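Local coordinates for probable aminotransferase (Pseudomonas aeruginosa, PDB 5YKR), which is of unknown function but belongs to the class-III aminotransferase family and carries a covalently attached pyridoxal phosphate cofactor, at residues A[77-81]-A[441-445]; A[416-422]-A[444-449]; A[137-142]-A[293-297]; A[170-174]-A[186-192]; A[221-227]-A[254-260]. One frame throughout, in Å; residues are numbered along the deposited sequence. Where two conformers were deposited one is given.

Interaction 1 (A[77-81]-A[441-445]); sequences YVDFA and DVELH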
# COMPACT_ATOMS: atom_id res chain seq x y z
N TYR A 77 28.54 -6.80 -5.36
CA TYR A 77 28.38 -5.38 -5.48
C TYR A 77 28.43 -4.71 -4.12
O TYR A 77 28.01 -5.31 -3.12
CB TYR A 77 27.01 -5.03 -6.12
CG TYR A 77 26.71 -5.77 -7.40
CD1 TYR A 77 26.23 -7.05 -7.38
CD2 TYR A 77 26.97 -5.18 -8.64
CE1 TYR A 77 26.03 -7.78 -8.56
CE2 TYR A 77 26.70 -5.86 -9.82
CZ TYR A 77 26.24 -7.16 -9.78
OH TYR A 77 26.02 -7.80 -10.99
N VAL A 78 28.90 -3.46 -4.10
CA VAL A 78 28.58 -2.54 -3.03
C VAL A 78 27.33 -1.76 -3.49
O VAL A 78 27.20 -1.33 -4.65
CB VAL A 78 29.69 -1.56 -2.60
CG1 VAL A 78 30.32 -0.92 -3.74
CG2 VAL A 78 29.14 -0.48 -1.70
N ASP A 79 26.38 -1.66 -2.57
CA ASP A 79 25.05 -1.13 -2.85
C ASP A 79 24.88 0.24 -2.27
O ASP A 79 24.76 0.41 -1.02
CB ASP A 79 24.00 -2.12 -2.33
CG ASP A 79 22.61 -1.81 -2.82
OD1 ASP A 79 22.41 -0.78 -3.51
OD2 ASP A 79 21.67 -2.58 -2.47
N PHE A 80 24.84 1.25 -3.16
CA PHE A 80 24.44 2.62 -2.83
C PHE A 80 22.99 2.97 -3.24
O PHE A 80 22.53 4.10 -3.06
CB PHE A 80 25.43 3.64 -3.48
CG PHE A 80 26.80 3.67 -2.88
CD1 PHE A 80 27.03 4.33 -1.70
CD2 PHE A 80 27.85 2.97 -3.44
CE1 PHE A 80 28.27 4.37 -1.12
CE2 PHE A 80 29.11 3.00 -2.85
CZ PHE A 80 29.32 3.71 -1.73
N ALA A 81 22.32 1.97 -3.83
CA ALA A 81 20.90 2.08 -4.22
C ALA A 81 19.95 1.75 -3.07
O ALA A 81 18.94 2.44 -2.86
CB ALA A 81 20.64 1.13 -5.38
N ASP A 441 34.34 1.40 0.06
CA ASP A 441 33.22 1.33 -0.87
C ASP A 441 33.02 2.69 -1.54
O ASP A 441 32.77 2.77 -2.75
CB ASP A 441 31.93 1.01 -0.10
CG ASP A 441 31.96 -0.31 0.63
OD1 ASP A 441 32.71 -1.22 0.22
OD2 ASP A 441 31.20 -0.40 1.65
N VAL A 442 33.16 3.74 -0.76
CA VAL A 442 33.12 5.10 -1.29
C VAL A 442 34.28 5.33 -2.27
O VAL A 442 34.08 5.92 -3.36
CB VAL A 442 33.12 6.12 -0.16
CG1 VAL A 442 33.26 7.53 -0.71
CG2 VAL A 442 31.86 6.00 0.67
N GLU A 443 35.47 4.87 -1.92
CA GLU A 443 36.61 5.02 -2.81
C GLU A 443 36.39 4.29 -4.13
O GLU A 443 36.78 4.80 -5.21
CB GLU A 443 37.91 4.54 -2.08
CG GLU A 443 38.28 5.45 -0.92
CD GLU A 443 39.17 4.81 0.20
OE1 GLU A 443 39.76 3.70 0.04
OE2 GLU A 443 39.28 5.46 1.28
N LEU A 444 35.77 3.12 -4.08
CA LEU A 444 35.48 2.38 -5.32
C LEU A 444 34.50 3.17 -6.18
O LEU A 444 34.71 3.37 -7.39
CB LEU A 444 34.95 0.99 -5.02
CG LEU A 444 34.55 0.12 -6.23
CD1 LEU A 444 35.76 -0.15 -7.14
CD2 LEU A 444 33.95 -1.18 -5.78
N HIS A 445 33.40 3.62 -5.59
CA HIS A 445 32.49 4.51 -6.33
C HIS A 445 33.24 5.65 -7.01
O HIS A 445 33.02 5.95 -8.19
CB HIS A 445 31.43 5.08 -5.36
CG HIS A 445 30.56 6.14 -5.98
ND1 HIS A 445 30.85 7.49 -5.99
CD2 HIS A 445 29.38 6.01 -6.63
CE1 HIS A 445 29.90 8.14 -6.64
NE2 HIS A 445 28.98 7.26 -7.01
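The backbone O of Asp441 accepts one hydrogen bond, the helical one from His445 N at 3.0 Å. The rim of the Phe80 ring packs beside it, with Phe80 CE2 3.7 Å from Asp441 O. Val442 N lies at the same edge of the ring, close to its plane, 4.0 Å from Phe80 CZ. The face of Phe80 receives His445. The imidazole points an edge at it, and the two planes meet at 62° in a T-shaped pair with centroids 5.7 Å apart. Val78 CG2 stands anti to the backbone N, which carries this methyl onto Asp441 CB at 3.5 Å and over the carboxylate carbon. Asp441 OD1 also forms a salt bridge with Arg438. The other methyl, Val78 CG1, touches Leu444 CD2 at 4.2 Å, the two side chains running in opposite directions. Asp79 precedes Phe80 in the chain. Its OD1 accepts from Ala81 N at 2.8 Å, an Asx turn where the chain leaves its strand, and also from Leu82 N. Leu362 of helix 349-372 also touches Phe80. The contact thus lays helix 439-456 against the four-stranded mixed sheet that contains strand 76-79, a helix-on-sheet layer.

Interaction 2 (A[416-422]-A[444-449]); sequences YLLNRGV and LHDRLL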
# COMPACT_ATOMS: atom_id res chain seq x y z
N TYR A 416 28.10 1.44 -16.31
CA TYR A 416 29.56 1.33 -16.15
C TYR A 416 29.89 0.94 -14.71
O TYR A 416 30.70 0.02 -14.47
CB TYR A 416 30.21 2.66 -16.52
CG TYR A 416 31.71 2.62 -16.59
CD1 TYR A 416 32.47 2.71 -15.45
CD2 TYR A 416 32.36 2.45 -17.82
CE1 TYR A 416 33.85 2.71 -15.51
CE2 TYR A 416 33.74 2.43 -17.88
CZ TYR A 416 34.47 2.54 -16.70
OH TYR A 416 35.84 2.52 -16.74
N LEU A 417 29.22 1.58 -13.75
CA LEU A 417 29.44 1.26 -12.34
C LEU A 417 28.93 -0.14 -11.99
O LEU A 417 29.61 -0.91 -11.30
CB LEU A 417 28.85 2.34 -11.44
CG LEU A 417 29.88 3.37 -11.03
CD1 LEU A 417 30.34 4.19 -12.22
CD2 LEU A 417 29.38 4.31 -10.00
N LEU A 418 27.75 -0.48 -12.48
CA LEU A 418 27.16 -1.81 -12.20
C LEU A 418 28.08 -2.94 -12.65
O LEU A 418 28.38 -3.89 -11.90
CB LEU A 418 25.77 -1.91 -12.86
CG LEU A 418 24.98 -3.20 -12.64
CD1 LEU A 418 23.47 -2.92 -12.77
CD2 LEU A 418 25.42 -4.38 -13.52
N ASN A 419 28.57 -2.82 -13.89
CA ASN A 419 29.47 -3.86 -14.43
C ASN A 419 30.81 -3.98 -13.71
O ASN A 419 31.53 -4.95 -13.93
CB ASN A 419 29.74 -3.59 -15.93
CG ASN A 419 28.58 -3.97 -16.85
OD1 ASN A 419 27.75 -4.84 -16.55
ND2 ASN A 419 28.54 -3.30 -18.03
N ARG A 420 31.12 -3.02 -12.85
CA ARG A 420 32.35 -3.02 -12.06
C ARG A 420 32.07 -3.05 -10.56
O ARG A 420 32.91 -2.73 -9.74
CB ARG A 420 33.24 -1.83 -12.48
CG ARG A 420 33.77 -1.99 -13.90
CD ARG A 420 34.28 -0.66 -14.46
NE ARG A 420 34.64 -0.80 -15.87
CZ ARG A 420 33.80 -0.89 -16.88
NH1 ARG A 420 32.48 -0.88 -16.68
NH2 ARG A 420 34.25 -1.06 -18.13
N GLY A 421 30.85 -3.52 -10.20
CA GLY A 421 30.55 -3.87 -8.81
C GLY A 421 29.99 -2.78 -7.89
O GLY A 421 30.10 -2.89 -6.65
N VAL A 422 29.36 -1.75 -8.46
CA VAL A 422 28.72 -0.70 -7.66
C VAL A 422 27.28 -0.51 -8.18
O VAL A 422 27.07 -0.20 -9.37
CB VAL A 422 29.47 0.61 -7.71
CG1 VAL A 422 28.67 1.71 -7.04
CG2 VAL A 422 30.86 0.47 -7.07
N LEU A 444 35.77 3.12 -4.08
CA LEU A 444 35.48 2.38 -5.32
C LEU A 444 34.50 3.17 -6.18
O LEU A 444 34.71 3.37 -7.39
CB LEU A 444 34.95 0.99 -5.02
CG LEU A 444 34.55 0.12 -6.23
CD1 LEU A 444 35.76 -0.15 -7.14
CD2 LEU A 444 33.95 -1.18 -5.78
N HIS A 445 33.40 3.62 -5.59
CA HIS A 445 32.49 4.51 -6.33
C HIS A 445 33.24 5.65 -7.01
O HIS A 445 33.02 5.95 -8.19
CB HIS A 445 31.43 5.08 -5.36
CG HIS A 445 30.56 6.14 -5.98
ND1 HIS A 445 30.85 7.49 -5.99
CD2 HIS A 445 29.38 6.01 -6.63
CE1 HIS A 445 29.90 8.14 -6.64
NE2 HIS A 445 28.98 7.26 -7.01
N ASP A 446 34.06 6.33 -6.23
CA ASP A 446 34.75 7.54 -6.69
C ASP A 446 35.64 7.23 -7.89
O ASP A 446 35.61 7.96 -8.91
CB ASP A 446 35.57 8.15 -5.56
CG ASP A 446 35.99 9.55 -5.86
OD1 ASP A 446 35.09 10.40 -6.04
OD2 ASP A 446 37.21 9.81 -5.98
N ARG A 447 36.43 6.16 -7.77
CA ARG A 447 37.34 5.74 -8.84
C ARG A 447 36.59 5.37 -10.11
O ARG A 447 36.97 5.78 -11.22
CB ARG A 447 38.25 4.56 -8.41
CG ARG A 447 39.19 4.88 -7.28
CD ARG A 447 40.18 3.79 -7.11
NE ARG A 447 39.60 2.48 -6.86
CZ ARG A 447 39.39 1.96 -5.65
NH1 ARG A 447 39.68 2.65 -4.55
NH2 ARG A 447 38.91 0.74 -5.55
N LEU A 448 35.53 4.59 -9.97
CA LEU A 448 34.78 4.14 -11.15
C LEU A 448 34.09 5.30 -11.89
O LEU A 448 34.07 5.32 -13.11
CB LEU A 448 33.74 3.09 -10.75
CG LEU A 448 34.33 1.79 -10.25
CD1 LEU A 448 33.20 0.84 -9.92
CD2 LEU A 448 35.26 1.14 -11.26
N LEU A 449 33.53 6.23 -11.13
CA LEU A 449 32.90 7.40 -11.74
C LEU A 449 33.94 8.22 -12.51
O LEU A 449 33.67 8.69 -13.65
CB LEU A 449 32.15 8.24 -10.72
CG LEU A 449 31.48 9.51 -11.26
CD1 LEU A 449 30.40 9.20 -12.29
CD2 LEU A 449 30.88 10.28 -10.10
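Apolar packing carries most of this contact, and Leu448 is at its middle. Leu448 CD1 meets Val422 CG2 at 3.7 Å, while Leu448 CD2 lies 3.8 Å from Arg420 CD. Leu417 crosses Leu448, with Leu417 CD1 3.9 Å from Leu448 CB. The other methyl, Leu417 CD2, comes obliquely to 3.8 Å from His445 CD2. Val422 CG2 is shared, because it also touches Leu444 CD2 at 3.7 Å. This methyl is anti to the carbonyl carbon, which directs it between the two leucines.

No polar bond crosses between the segments. Arg420 NH1 binds Tyr416 O inside its own segment at 3.0 Å, in the carbonyl plane and on a lone pair. The same NH1 sits over the centre of the Tyr416 ring, 3.4 Å above its plane. Outside both segments, Glu19 forms a salt bridge with this nitrogen, and Glu455 is bonded to Tyr416 OH.

Backbone bonds shape the helix end. Val422 N to Leu417 O and Gly421 N to Leu418 O make a Schellman motif, whose C-prime residue is Gly421. Leu417 O accepts from Arg420 N as well.

Helix 439-456 therefore meets the end of helix 407-418 and the turn after it through apolar burial, while the polar bonds fix the turn that presents Val422.

Interaction 3 (A[137-142]-A[293-297]); sequences TSATDA and PSAVW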
# COMPACT_ATOMS: atom_id res chain seq x y z
N THR A 137 0.28 1.35 4.58
CA THR A 137 1.18 0.38 3.89
C THR A 137 2.12 1.02 2.89
O THR A 137 2.88 0.30 2.26
CB THR A 137 0.36 -0.77 3.27
OG1 THR A 137 -0.59 -0.26 2.37
CG2 THR A 137 -0.35 -1.56 4.33
N SER A 138 2.08 2.34 2.75
CA SER A 138 3.04 3.05 1.85
C SER A 138 2.99 4.56 2.08
O SER A 138 2.00 5.10 2.53
CB SER A 138 2.68 2.81 0.40
OG SER A 138 1.44 3.43 0.03
N ALA A 139 4.08 5.23 1.72
CA ALA A 139 4.10 6.68 1.73
C ALA A 139 3.01 7.26 0.84
O ALA A 139 2.40 8.25 1.18
CB ALA A 139 5.46 7.22 1.35
N THR A 140 2.81 6.66 -0.33
CA THR A 140 1.71 7.12 -1.17
C THR A 140 0.40 7.18 -0.40
O THR A 140 -0.32 8.21 -0.47
CB THR A 140 1.52 6.19 -2.38
OG1 THR A 140 2.65 6.29 -3.25
CG2 THR A 140 0.28 6.54 -3.14
N ASP A 141 0.08 6.11 0.31
CA ASP A 141 -1.20 6.08 1.00
C ASP A 141 -1.25 7.09 2.13
O ASP A 141 -2.29 7.70 2.37
CB ASP A 141 -1.47 4.68 1.53
CG ASP A 141 -1.92 3.72 0.47
OD1 ASP A 141 -2.09 4.11 -0.72
OD2 ASP A 141 -2.18 2.55 0.87
N ALA A 142 -0.14 7.28 2.85
CA ALA A 142 -0.09 8.33 3.85
C ALA A 142 -0.44 9.69 3.24
O ALA A 142 -1.29 10.42 3.74
CB ALA A 142 1.25 8.36 4.57
N PRO A 293 6.32 -3.24 3.51
CA PRO A 293 5.64 -2.01 3.05
C PRO A 293 4.97 -1.30 4.20
O PRO A 293 4.13 -1.87 4.91
CB PRO A 293 4.63 -2.55 2.03
CG PRO A 293 5.30 -3.79 1.48
CD PRO A 293 5.98 -4.42 2.67
N SER A 294 5.32 -0.03 4.40
CA SER A 294 4.85 0.73 5.56
C SER A 294 5.11 2.21 5.38
O SER A 294 5.98 2.61 4.58
CB SER A 294 5.57 0.30 6.84
OG SER A 294 5.60 -1.08 7.11
N ALA A 295 4.33 3.01 6.10
CA ALA A 295 4.66 4.41 6.33
C ALA A 295 3.96 4.84 7.61
O ALA A 295 3.00 4.19 8.06
CB ALA A 295 4.22 5.29 5.15
N VAL A 296 4.42 5.98 8.15
CA VAL A 296 3.72 6.64 9.21
C VAL A 296 3.35 8.04 8.77
O VAL A 296 4.04 8.66 7.93
CB VAL A 296 4.56 6.71 10.52
CG1 VAL A 296 4.80 5.32 11.08
CG2 VAL A 296 5.89 7.46 10.32
N TRP A 297 2.29 8.58 9.35
CA TRP A 297 2.01 9.98 9.26
C TRP A 297 1.59 10.50 10.59
O TRP A 297 0.94 9.80 11.36
CB TRP A 297 1.04 10.32 8.15
CG TRP A 297 -0.31 9.84 8.25
CD1 TRP A 297 -0.81 8.71 7.71
CD2 TRP A 297 -1.39 10.53 8.88
NE1 TRP A 297 -2.17 8.63 7.97
CE2 TRP A 297 -2.55 9.74 8.69
CE3 TRP A 297 -1.49 11.73 9.61
CZ2 TRP A 297 -3.80 10.10 9.20
CZ3 TRP A 297 -2.74 12.09 10.09
CH2 TRP A 297 -3.86 11.31 9.87
O HOH W 1 6.53 3.62 1.40
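Trp297, on strand 295-299, reaches Ala142 of helix 139-154. Its CB lies 4.1 Å from Ala142 CB. From there CG stands between the backbone N and the carbonyl carbon, chi1 65°, and this turns the five-membered ring past the helix. Trp297 CD1 makes the closest touch of this side chain, 3.8 Å from Ala142 CB, at an oblique approach. The Trp297 side chain also touches Phe281 and Val283 of strand 281-284 and Leu42 of the second subunit.

The helix 139-154 begins just here. Ser138 is its N-cap, and Ser138 OG accepts from Asp141 N at 3.0 Å. The neighbouring strand 295-299 lies in the seven-stranded mixed sheet of the PLP-dependent aminotransferase fold, next to strand 132-136, which leads into the cap. Thr140, in the first turn, binds a phosphate oxygen of the modified Lys286.

Ala295 points at the start of that helix. Its CB sits against the peptide of the cap, 3.4 Å from both Ser138 C and Ala139 N. Further back, Pro293 CB is 3.4 Å from Thr137 O. One water accepts from Ala139 N at 2.9 Å and donates a weak bond to Ser294 O.

Interaction 4 (A[170-174]-A[186-192]); sequences VDESQ and RAGVHPN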
# COMPACT_ATOMS: atom_id res chain seq x y z
N VAL A 170 0.02 9.39 -6.19
CA VAL A 170 -0.99 10.35 -5.70
C VAL A 170 -1.44 11.08 -6.97
O VAL A 170 -0.70 11.94 -7.49
CB VAL A 170 -0.41 11.34 -4.67
CG1 VAL A 170 -1.46 12.35 -4.25
CG2 VAL A 170 0.16 10.60 -3.46
N ASP A 171 -2.59 10.72 -7.52
CA ASP A 171 -2.94 11.20 -8.88
C ASP A 171 -3.02 12.71 -8.96
O ASP A 171 -2.58 13.28 -9.96
CB ASP A 171 -4.29 10.60 -9.29
CG ASP A 171 -4.26 9.08 -9.54
OD1 ASP A 171 -3.20 8.45 -9.59
OD2 ASP A 171 -5.37 8.51 -9.77
N GLU A 172 -3.49 13.38 -7.91
CA GLU A 172 -3.61 14.85 -7.91
C GLU A 172 -2.26 15.55 -8.05
O GLU A 172 -2.22 16.72 -8.44
CB GLU A 172 -4.25 15.41 -6.63
CG GLU A 172 -5.54 14.86 -6.23
CD GLU A 172 -5.32 13.81 -5.18
OE1 GLU A 172 -4.73 12.78 -5.58
OE2 GLU A 172 -5.70 14.01 -3.99
N SER A 173 -1.17 14.86 -7.71
CA SER A 173 0.15 15.46 -7.82
C SER A 173 0.81 15.32 -9.17
O SER A 173 1.88 15.90 -9.40
CB SER A 173 1.12 14.82 -6.78
OG SER A 173 1.48 13.47 -7.11
N GLN A 174 0.19 14.54 -10.07
CA GLN A 174 0.83 14.11 -11.33
C GLN A 174 0.59 15.17 -12.42
O GLN A 174 -0.06 14.92 -13.43
CB GLN A 174 0.32 12.76 -11.79
CG GLN A 174 0.43 11.64 -10.75
CD GLN A 174 1.80 11.04 -10.55
OE1 GLN A 174 2.81 11.60 -11.04
NE2 GLN A 174 1.86 9.88 -9.87
N ARG A 186 1.40 15.30 -15.93
CA ARG A 186 2.84 15.02 -15.98
C ARG A 186 3.13 14.13 -17.19
O ARG A 186 2.33 13.22 -17.49
CB ARG A 186 3.27 14.29 -14.66
CG ARG A 186 4.72 14.50 -14.40
CD ARG A 186 5.31 13.76 -13.29
NE ARG A 186 4.59 13.65 -12.03
CZ ARG A 186 4.95 14.20 -10.88
NH1 ARG A 186 5.73 15.26 -10.86
NH2 ARG A 186 4.48 13.69 -9.73
N ALA A 187 4.28 14.35 -17.83
CA ALA A 187 4.62 13.58 -19.00
C ALA A 187 4.64 12.09 -18.66
O ALA A 187 5.25 11.65 -17.70
CB ALA A 187 5.98 13.99 -19.53
N GLY A 188 3.97 11.33 -19.51
CA GLY A 188 3.88 9.89 -19.32
C GLY A 188 2.95 9.41 -18.23
O GLY A 188 2.89 8.19 -18.00
N VAL A 189 2.21 10.31 -17.59
CA VAL A 189 1.27 9.91 -16.56
C VAL A 189 -0.14 10.32 -17.00
O VAL A 189 -0.51 11.50 -17.00
CB VAL A 189 1.60 10.54 -15.20
CG1 VAL A 189 0.64 9.97 -14.14
CG2 VAL A 189 3.08 10.30 -14.80
N HIS A 190 -0.91 9.33 -17.41
CA HIS A 190 -2.26 9.56 -17.91
C HIS A 190 -3.08 10.30 -16.83
O HIS A 190 -2.95 10.02 -15.63
CB HIS A 190 -2.91 8.21 -18.19
CG HIS A 190 -4.17 8.28 -18.99
ND1 HIS A 190 -5.39 8.56 -18.43
CD2 HIS A 190 -4.39 8.05 -20.31
CE1 HIS A 190 -6.32 8.48 -19.37
NE2 HIS A 190 -5.74 8.19 -20.53
N PRO A 191 -3.97 11.22 -17.20
CA PRO A 191 -4.74 11.90 -16.16
C PRO A 191 -5.72 11.04 -15.37
O PRO A 191 -6.20 11.43 -14.34
CB PRO A 191 -5.44 13.05 -16.90
CG PRO A 191 -5.37 12.70 -18.30
CD PRO A 191 -4.21 11.78 -18.54
N ASN A 192 -6.01 9.87 -15.91
CA ASN A 192 -6.69 8.82 -15.16
C ASN A 192 -8.10 9.24 -14.73
O ASN A 192 -8.56 8.92 -13.63
CB ASN A 192 -5.84 8.36 -13.95
CG ASN A 192 -6.34 7.07 -13.36
OD1 ASN A 192 -6.86 6.22 -14.11
ND2 ASN A 192 -6.17 6.88 -12.06
O HOH W 2 -1.67 12.84 -14.68
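Gln174 and Arg186 set their flat ends almost at right angles, amide and guanidinium planes 80° apart. Arg186 comes side-on, and two of its nitrogens grip one oxygen. Arg186 NE donates to Gln174 OE1 at 2.9 Å, close to the C=O axis though bent at the hydrogen (142°). Arg186 NH2 reaches the same Gln174 OE1 at 3.0 Å from well above the carbonyl plane. The oxygen lies in the guanidinium plane for both bonds. Gln174 can offer it because its chain is bent at chi2, -77°, which folds the amide back. Ser173 O rests over one face of the guanidinium, toward its rim, and Arg186 NH2 has a further bond to Asn165.

The backbones join here too, with Arg186 N bonded to Gln174 O at 2.9 Å. This bond lies just before strand 175-177 and just after strand 183-185. The chain then makes a type II beta turn from Arg186 to Val189, closed by Val189 N on Arg186 O. Val189 crosses the Gln174 side chain at about a right angle, with Val189 CG1 3.7 Å from Gln174 CB. A water lies 2.9 Å from both Gln174 O and Val189 O.

Asp171 and Asn192 form the second pair, their planes as steeply inclined as the first. Asn192 ND2 donates to Asp171 OD2 at 2.9 Å. The donor is well out of the carboxylate plane, while the acceptor lies in the amide plane. Asp171 OD1 and Asn192 OD1 bind the second subunit: the first makes a salt bridge with Arg148 of that chain, and the second accepts from Arg151 of that chain.

Interaction 5 (A[221-227]-A[254-260]); sequences AAVLTEP and VALIIDE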
# COMPACT_ATOMS: atom_id res chain seq x y z
N ALA A 221 -6.84 23.21 0.46
CA ALA A 221 -6.89 22.44 1.68
C ALA A 221 -5.49 22.24 2.28
O ALA A 221 -5.33 22.21 3.53
CB ALA A 221 -7.52 21.10 1.42
N ALA A 222 -4.49 22.05 1.45
CA ALA A 222 -3.14 21.71 1.91
C ALA A 222 -2.08 22.08 0.87
O ALA A 222 -2.38 22.06 -0.34
CB ALA A 222 -3.05 20.24 2.23
N VAL A 223 -0.86 22.28 1.38
CA VAL A 223 0.35 22.28 0.59
C VAL A 223 1.07 20.98 0.93
O VAL A 223 1.34 20.72 2.11
CB VAL A 223 1.27 23.48 0.90
CG1 VAL A 223 2.59 23.35 0.17
CG2 VAL A 223 0.60 24.80 0.55
N LEU A 224 1.41 20.20 -0.08
CA LEU A 224 2.15 18.94 0.07
C LEU A 224 3.53 19.15 -0.55
O LEU A 224 3.63 19.53 -1.75
CB LEU A 224 1.45 17.77 -0.65
CG LEU A 224 2.17 16.43 -0.74
CD1 LEU A 224 2.53 15.88 0.65
CD2 LEU A 224 1.33 15.44 -1.46
N THR A 225 4.60 18.90 0.22
CA THR A 225 5.95 19.13 -0.30
C THR A 225 7.00 18.32 0.47
O THR A 225 6.87 18.12 1.68
CB THR A 225 6.33 20.61 -0.26
OG1 THR A 225 7.57 20.84 -0.98
CG2 THR A 225 6.42 21.18 1.16
N GLU A 226 8.06 17.93 -0.23
CA GLU A 226 9.31 17.60 0.46
C GLU A 226 9.88 18.92 1.00
O GLU A 226 9.69 19.98 0.41
CB GLU A 226 10.32 16.97 -0.47
CG GLU A 226 9.92 15.60 -1.01
CD GLU A 226 11.09 15.03 -1.79
OE1 GLU A 226 11.23 15.38 -3.02
OE2 GLU A 226 11.91 14.29 -1.20
N PRO A 227 10.64 18.86 2.10
CA PRO A 227 11.30 20.09 2.57
C PRO A 227 12.52 20.50 1.76
O PRO A 227 13.02 21.63 1.89
CB PRO A 227 11.65 19.73 4.02
CG PRO A 227 11.89 18.25 4.00
CD PRO A 227 10.95 17.69 2.97
N VAL A 254 -4.07 27.03 5.81
CA VAL A 254 -3.80 25.94 4.88
C VAL A 254 -2.84 24.94 5.57
O VAL A 254 -1.83 25.35 6.11
CB VAL A 254 -3.18 26.44 3.57
CG1 VAL A 254 -2.68 25.29 2.72
CG2 VAL A 254 -4.22 27.29 2.80
N ALA A 255 -3.17 23.64 5.55
CA ALA A 255 -2.29 22.63 6.13
C ALA A 255 -0.97 22.54 5.40
O ALA A 255 -0.97 22.48 4.17
CB ALA A 255 -2.99 21.28 6.15
N LEU A 256 0.12 22.42 6.15
CA LEU A 256 1.45 22.23 5.59
C LEU A 256 1.86 20.77 5.85
O LEU A 256 2.07 20.38 7.03
CB LEU A 256 2.46 23.19 6.24
CG LEU A 256 3.90 23.05 5.78
CD1 LEU A 256 4.02 23.22 4.29
CD2 LEU A 256 4.78 24.04 6.57
N ILE A 257 1.96 20.00 4.77
CA ILE A 257 2.33 18.58 4.86
C ILE A 257 3.75 18.44 4.36
O ILE A 257 4.05 18.74 3.18
CB ILE A 257 1.42 17.70 3.98
CG1 ILE A 257 -0.07 17.97 4.23
CG2 ILE A 257 1.80 16.22 4.18
CD1 ILE A 257 -0.93 17.42 3.12
N ILE A 258 4.62 17.93 5.25
CA ILE A 258 6.05 17.78 4.95
C ILE A 258 6.32 16.27 4.79
O ILE A 258 6.13 15.48 5.72
CB ILE A 258 6.93 18.40 6.03
CG1 ILE A 258 6.64 19.91 6.16
CG2 ILE A 258 8.38 18.12 5.75
CD1 ILE A 258 6.96 20.72 4.97
N ASP A 259 6.72 15.89 3.58
CA ASP A 259 6.99 14.51 3.18
C ASP A 259 8.50 14.27 3.23
O ASP A 259 9.26 14.77 2.40
CB ASP A 259 6.45 14.27 1.76
CG ASP A 259 6.62 12.85 1.28
OD1 ASP A 259 7.28 12.02 1.94
OD2 ASP A 259 6.07 12.57 0.14
N GLU A 260 8.91 13.46 4.23
CA GLU A 260 10.30 13.20 4.55
C GLU A 260 10.76 11.83 4.12
O GLU A 260 11.79 11.31 4.57
CB GLU A 260 10.56 13.40 6.04
CG GLU A 260 10.37 14.88 6.42
CD GLU A 260 11.64 15.52 6.98
OE1 GLU A 260 12.78 15.15 6.55
OE2 GLU A 260 11.52 16.45 7.82
O HOH W 3 11.48 13.47 1.26
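Leu224 and Ile257 meet because of how each turns at its first torsion. Leu224 has CG anti to the backbone N, chi1 173°, and Ile257 places CG2 in the corresponding position. Leu224 CD1 and Ile257 CG2 then touch at 3.6 Å. The other branch of Ile257 runs back along the sheet, and its CD1 packs on Ala222 CB at 3.6 Å. These residues share one face with Ala255. The other face carries Val223, Thr225, Leu256 and Ile258; there Thr225 and Ile258 run alongside each other in the same direction, with Thr225 CG2 3.9 Å from Ile258 CD1.

The strands are held by a run of backbone bonds. Val223 N to Ala255 O and Ile257 N to Val223 O are both 2.8 Å. Thr225 N continues to Ile257 O, and Asp259 N to Thr225 O. The bond from Ala255 N to Ala221 O is longer, 3.3 Å. Beyond the paired strands, one water donates to Glu226 OE2 at 2.6 Å and to Asp259 O at 2.8 Å. Glu226 OE2 is also bonded to Thr230.

Asp259 OD1 is bonded to Thr261, and OD2 to His167 and Asn143. OD2 also lies close to N1 of the modified Lys286, so Asp259 is probably the aspartate that faces the cofactor ring nitrogen, as in related enzymes. The two parallel strands, with helix 241-251 between them in the chain, form a beta-alpha-beta crossover of the cofactor-binding sheet.

How the interactions relate
The contacts form two groups in space. Interactions 1 and 2 have centres about 7 Å apart, share Leu444 and His445, and both use helix 439-456. Val78 N and Gly421 O, 2.9 Å apart, probably join them by a hydrogen bond. Interactions 3, 4 and 5 lie roughly 28 to 37 Å away, centre to centre. Interactions 3 and 5 both reach the seven-stranded sheet, with centres about 15 Å apart. Interaction 4 touches interaction 3 by packing, and both meet the second subunit. Along the chain, interactions 4 and 5 follow one another inside the loop closed by interaction 3. Interaction 2 comes after all three. Interaction 1 closes a loop of about 360 residues that contains interactions 3, 4 and 5.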